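Long-range contact in nucleoporin NUP82 (Saccharomyces cerevisiae, PDB 3PBP), which serves as a structural constituent of the nuclear pore complex, whose components can also dock transiently associated nuclear transport factors: residues Leu7-Ser16 with Ile35-Asn47. The protein carries 1 engineered substitution. Residues are numbered along the deposited sequence; the frame is centred on the assembly and turned at random.
Sequences LSALPIFQAS and IVFIQDNIIRWYN
Ile-12 lies over one face of the antiparallel hairpin formed by strands 34-39 and 42-47, its CA 6.8 Å from that of Arg-44, in an irregular segment whose residues 11-13 have helical backbone angles. Both side-chain torsions of Ile-12 are near 180° (chi1 -169°, chi2 174°), which stretches CD1 toward the sheet, where it lies 3.7 Å from CB of Tyr-46 and also meets CB of Phe-37 and CG2 of Ile-35. Arg-44 runs the opposite way past it, CB against CG1 of Ile-12 at 3.7 Å, and its extended chain carries the guanidinium up to the loop backbone. There NH1 donates to Ile-12 O (2.9 Å) and to Gln-14 O (3.0 Å); both acceptors lie at the guanidinium edge, although NH1 stands above the carbonyl plane of Ile-12. A leucine in place of Arg-44 would probably leave these two carbonyls without their shared donor and the turn freer to shift. Flanking the isoleucine, CD2 of Leu-10 touches CE2 of Tyr-46 at 4.0 Å, while the Phe-13 ring brings CZ to CD1 of Ile-35 and packs edge-to-face with Phe-447 of strand 445-449. OE1 of Gln-39 hydrogen-bonds to NE of Arg-24, and its NE2 lies over one face of the Arg-44 guanidinium, offset toward the rim. Thus the N-terminal segment covers the two middle strands of a four-stranded antiparallel sheet, one blade of the beta-propeller that forms this N-terminal domain, within the region that interacts with NUP116.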
loop_
_atom_site.group_PDB
_atom_site.type_symbol
_atom_site.label_atom_id
_atom_site.label_comp_id
_atom_site.label_asym_id
_atom_site.label_seq_id
_atom_site.Cartn_x
_atom_site.Cartn_y
_atom_site.Cartn_z
ATOM N N LEU A 7 9.864 -20.653 28.390
ATOM C CA LEU A 7 11.147 -21.092 29.013
ATOM C C LEU A 7 12.180 -21.379 27.929
ATOM O O LEU A 7 11.936 -22.147 26.987
ATOM C CB LEU A 7 10.915 -22.340 29.883
ATOM C CG LEU A 7 12.044 -23.019 30.672
ATOM C CD1 LEU A 7 12.859 -21.999 31.462
ATOM C CD2 LEU A 7 11.422 -24.049 31.614
ATOM N N SER A 8 13.332 -20.735 28.070
ATOM C CA SER A 8 14.439 -20.880 27.127
ATOM C C SER A 8 15.069 -22.267 27.210
ATOM O O SER A 8 16.069 -22.559 26.546
ATOM C CB SER A 8 15.494 -19.804 27.408
ATOM O OG SER A 8 15.512 -19.459 28.784
ATOM N N ALA A 9 14.469 -23.115 28.033
ATOM C CA ALA A 9 14.953 -24.467 28.214
ATOM C C ALA A 9 13.961 -25.431 27.591
ATOM O O ALA A 9 13.639 -26.459 28.171
ATOM C CB ALA A 9 15.119 -24.767 29.697
ATOM N N LEU A 10 13.454 -25.086 26.415
ATOM C CA LEU A 10 12.507 -25.956 25.728
ATOM C C LEU A 10 13.285 -26.596 24.567
ATOM O O LEU A 10 13.987 -25.904 23.827
ATOM C CB LEU A 10 11.299 -25.122 25.249
ATOM C CG LEU A 10 10.022 -25.766 24.680
ATOM C CD1 LEU A 10 9.585 -26.953 25.500
ATOM C CD2 LEU A 10 8.915 -24.734 24.666
ATOM N N PRO A 11 13.198 -27.933 24.422
ATOM C CA PRO A 11 13.861 -28.744 23.390
ATOM C C PRO A 11 13.900 -28.174 21.977
ATOM O O PRO A 11 14.926 -28.267 21.306
ATOM C CB PRO A 11 13.094 -30.054 23.446
ATOM C CG PRO A 11 12.834 -30.187 24.894
ATOM C CD PRO A 11 12.384 -28.793 25.298
ATOM N N ILE A 12 12.788 -27.593 21.529
ATOM C CA ILE A 12 12.705 -27.028 20.178
ATOM C C ILE A 12 13.688 -25.885 19.930
ATOM O O ILE A 12 14.124 -25.658 18.799
ATOM C CB ILE A 12 11.269 -26.511 19.860
ATOM C CG1 ILE A 12 11.159 -26.176 18.369
ATOM C CG2 ILE A 12 10.946 -25.289 20.710
ATOM C CD1 ILE A 12 9.768 -25.787 17.902
ATOM N N PHE A 13 14.048 -25.180 20.993
ATOM C CA PHE A 13 14.945 -24.043 20.881
ATOM C C PHE A 13 16.439 -24.318 20.748
ATOM O O PHE A 13 17.125 -23.625 19.998
ATOM C CB PHE A 13 14.722 -23.103 22.060
ATOM C CG PHE A 13 13.373 -22.454 22.072
ATOM C CD1 PHE A 13 12.869 -21.845 20.930
ATOM C CD2 PHE A 13 12.624 -22.401 23.241
ATOM C CE1 PHE A 13 11.646 -21.194 20.949
ATOM C CE2 PHE A 13 11.395 -21.747 23.264
ATOM C CZ PHE A 13 10.910 -21.141 22.111
ATOM N N GLN A 14 16.957 -25.314 21.459
ATOM C CA GLN A 14 18.389 -25.577 21.396
ATOM C C GLN A 14 18.950 -25.744 19.990
ATOM O O GLN A 14 18.461 -26.547 19.190
ATOM C CB GLN A 14 18.749 -26.752 22.296
ATOM C CG GLN A 14 18.676 -26.337 23.762
ATOM C CD GLN A 14 19.361 -27.311 24.699
ATOM O OE1 GLN A 14 20.527 -27.672 24.498
ATOM N NE2 GLN A 14 18.645 -27.737 25.742
ATOM N N ALA A 15 19.986 -24.954 19.710
ATOM C CA ALA A 15 20.619 -24.925 18.404
ATOM C C ALA A 15 22.012 -25.520 18.351
ATOM O O ALA A 15 22.608 -25.828 19.378
ATOM C CB ALA A 15 20.662 -23.493 17.895
ATOM N N SER A 16 22.512 -25.655 17.123
ATOM C CA SER A 16 23.831 -26.203 16.826
ATOM C C SER A 16 24.080 -27.546 17.502
ATOM O O SER A 16 24.776 -28.410 16.955
ATOM C CB SER A 16 24.928 -25.210 17.227
ATOM O OG SER A 16 25.010 -25.057 18.633
ATOM N N ILE A 35 4.481 -22.954 18.196
ATOM C CA ILE A 35 5.759 -22.342 17.842
ATOM C C ILE A 35 6.380 -22.935 16.579
ATOM O O ILE A 35 6.362 -24.152 16.395
ATOM C CB ILE A 35 6.773 -22.518 18.994
ATOM C CG1 ILE A 35 6.280 -21.776 20.232
ATOM C CG2 ILE A 35 8.148 -22.009 18.570
ATOM C CD1 ILE A 35 7.069 -22.129 21.473
ATOM N N VAL A 36 6.907 -22.071 15.715
ATOM C CA VAL A 36 7.596 -22.511 14.504
ATOM C C VAL A 36 9.001 -21.926 14.603
ATOM O O VAL A 36 9.175 -20.735 14.873
ATOM C CB VAL A 36 6.905 -22.031 13.187
ATOM C CG1 VAL A 36 7.729 -22.449 11.969
ATOM C CG2 VAL A 36 5.534 -22.665 13.063
ATOM N N PHE A 37 9.995 -22.774 14.373
ATOM C CA PHE A 37 11.397 -22.396 14.494
ATOM C C PHE A 37 12.192 -22.836 13.272
ATOM O O PHE A 37 12.208 -24.020 12.943
ATOM C CB PHE A 37 11.942 -23.077 15.753
ATOM C CG PHE A 37 13.328 -22.661 16.137
ATOM C CD1 PHE A 37 13.585 -21.383 16.614
ATOM C CD2 PHE A 37 14.376 -23.573 16.081
ATOM C CE1 PHE A 37 14.864 -21.025 17.034
ATOM C CE2 PHE A 37 15.651 -23.223 16.499
ATOM C CZ PHE A 37 15.894 -21.944 16.978
ATOM N N ILE A 38 12.840 -21.895 12.591
ATOM C CA ILE A 38 13.641 -22.235 11.407
ATOM C C ILE A 38 15.142 -22.095 11.688
ATOM O O ILE A 38 15.608 -21.064 12.188
ATOM C CB ILE A 38 13.278 -21.362 10.186
ATOM C CG1 ILE A 38 11.824 -21.605 9.796
ATOM C CG2 ILE A 38 14.186 -21.707 9.013
ATOM C CD1 ILE A 38 11.425 -20.914 8.530
ATOM N N GLN A 39 15.893 -23.143 11.357
ATOM C CA GLN A 39 17.336 -23.171 11.596
ATOM C C GLN A 39 18.001 -24.287 10.776
ATOM O O GLN A 39 17.549 -25.441 10.791
ATOM C CB GLN A 39 17.561 -23.368 13.092
ATOM C CG GLN A 39 18.897 -23.911 13.511
ATOM C CD GLN A 39 18.962 -24.067 15.018
ATOM O OE1 GLN A 39 19.009 -23.072 15.764
ATOM N NE2 GLN A 39 18.934 -25.316 15.483
ATOM N N ASP A 40 19.063 -23.931 10.055
ATOM C CA ASP A 40 19.785 -24.874 9.201
ATOM C C ASP A 40 18.897 -25.480 8.131
ATOM O O ASP A 40 19.008 -26.662 7.815
ATOM C CB ASP A 40 20.400 -26.014 10.016
ATOM C CG ASP A 40 21.495 -25.537 10.951
ATOM O OD1 ASP A 40 22.220 -24.578 10.566
ATOM O OD2 ASP A 40 21.637 -26.131 12.056
ATOM N N ASN A 41 18.022 -24.665 7.568
ATOM C CA ASN A 41 17.113 -25.131 6.532
ATOM C C ASN A 41 16.189 -26.242 7.004
ATOM O O ASN A 41 15.810 -27.115 6.226
ATOM C CB ASN A 41 17.886 -25.592 5.300
ATOM C CG ASN A 41 18.713 -24.479 4.694
ATOM O OD1 ASN A 41 18.195 -23.417 4.342
ATOM N ND2 ASN A 41 20.005 -24.714 4.568
ATOM N N ILE A 42 15.836 -26.201 8.286
ATOM C CA ILE A 42 14.917 -27.178 8.844
ATOM C C ILE A 42 13.812 -26.440 9.599
ATOM O O ILE A 42 14.080 -25.477 10.331
ATOM C CB ILE A 42 15.603 -28.150 9.843
ATOM C CG1 ILE A 42 16.857 -28.778 9.215
ATOM C CG2 ILE A 42 14.601 -29.253 10.245
ATOM C CD1 ILE A 42 17.688 -29.571 10.187
ATOM N N ILE A 43 12.574 -26.895 9.413
ATOM C CA ILE A 43 11.442 -26.300 10.091
ATOM C C ILE A 43 11.123 -27.135 11.318
ATOM O O ILE A 43 10.979 -28.352 11.236
ATOM C CB ILE A 43 10.182 -26.284 9.203
ATOM C CG1 ILE A 43 10.465 -25.539 7.895
ATOM C CG2 ILE A 43 9.033 -25.627 9.953
ATOM C CD1 ILE A 43 9.319 -25.604 6.864
ATOM N N ARG A 44 11.042 -26.479 12.465
ATOM C CA ARG A 44 10.670 -27.159 13.694
ATOM C C ARG A 44 9.336 -26.553 14.127
ATOM O O ARG A 44 9.170 -25.334 14.119
ATOM C CB ARG A 44 11.701 -26.926 14.782
ATOM C CG ARG A 44 12.957 -27.699 14.599
ATOM C CD ARG A 44 13.853 -27.524 15.812
ATOM N NE ARG A 44 15.128 -28.211 15.635
ATOM C CZ ARG A 44 16.159 -28.124 16.471
ATOM N NH1 ARG A 44 16.075 -27.372 17.560
ATOM N NH2 ARG A 44 17.282 -28.779 16.207
ATOM N N TRP A 45 8.376 -27.398 14.483
ATOM C CA TRP A 45 7.078 -26.906 14.914
ATOM C C TRP A 45 6.652 -27.664 16.152
ATOM O O TRP A 45 6.815 -28.873 16.230
ATOM C CB TRP A 45 6.051 -27.052 13.785
ATOM C CG TRP A 45 5.731 -28.465 13.362
ATOM C CD1 TRP A 45 4.684 -29.230 13.785
ATOM C CD2 TRP A 45 6.426 -29.248 12.387
ATOM N NE1 TRP A 45 4.673 -30.432 13.129
ATOM C CE2 TRP A 45 5.732 -30.473 12.264
ATOM C CE3 TRP A 45 7.564 -29.033 11.599
ATOM C CZ2 TRP A 45 6.143 -31.483 11.387
ATOM C CZ3 TRP A 45 7.974 -30.045 10.722
ATOM C CH2 TRP A 45 7.264 -31.249 10.624
ATOM N N TYR A 46 6.108 -26.954 17.127
ATOM C CA TYR A 46 5.698 -27.606 18.353
ATOM C C TYR A 46 4.464 -26.936 18.914
ATOM O O TYR A 46 4.434 -25.714 19.069
ATOM C CB TYR A 46 6.852 -27.528 19.350
ATOM C CG TYR A 46 6.557 -27.917 20.774
ATOM C CD1 TYR A 46 6.396 -29.252 21.147
ATOM C CD2 TYR A 46 6.513 -26.949 21.765
ATOM C CE1 TYR A 46 6.209 -29.611 22.487
ATOM C CE2 TYR A 46 6.326 -27.288 23.098
ATOM C CZ TYR A 46 6.177 -28.616 23.457
ATOM O OH TYR A 46 5.997 -28.922 24.790
ATOM N N ASN A 47 3.435 -27.732 19.192
ATOM C CA ASN A 47 2.221 -27.191 19.771
ATOM C C ASN A 47 2.308 -27.359 21.284
ATOM O O ASN A 47 2.215 -28.462 21.815
ATOM C CB ASN A 47 0.976 -27.896 19.241
ATOM C CG ASN A 47 -0.293 -27.295 19.792
ATOM O OD1 ASN A 47 -0.478 -27.223 21.001
ATOM N ND2 ASN A 47 -1.166 -26.847 18.908
#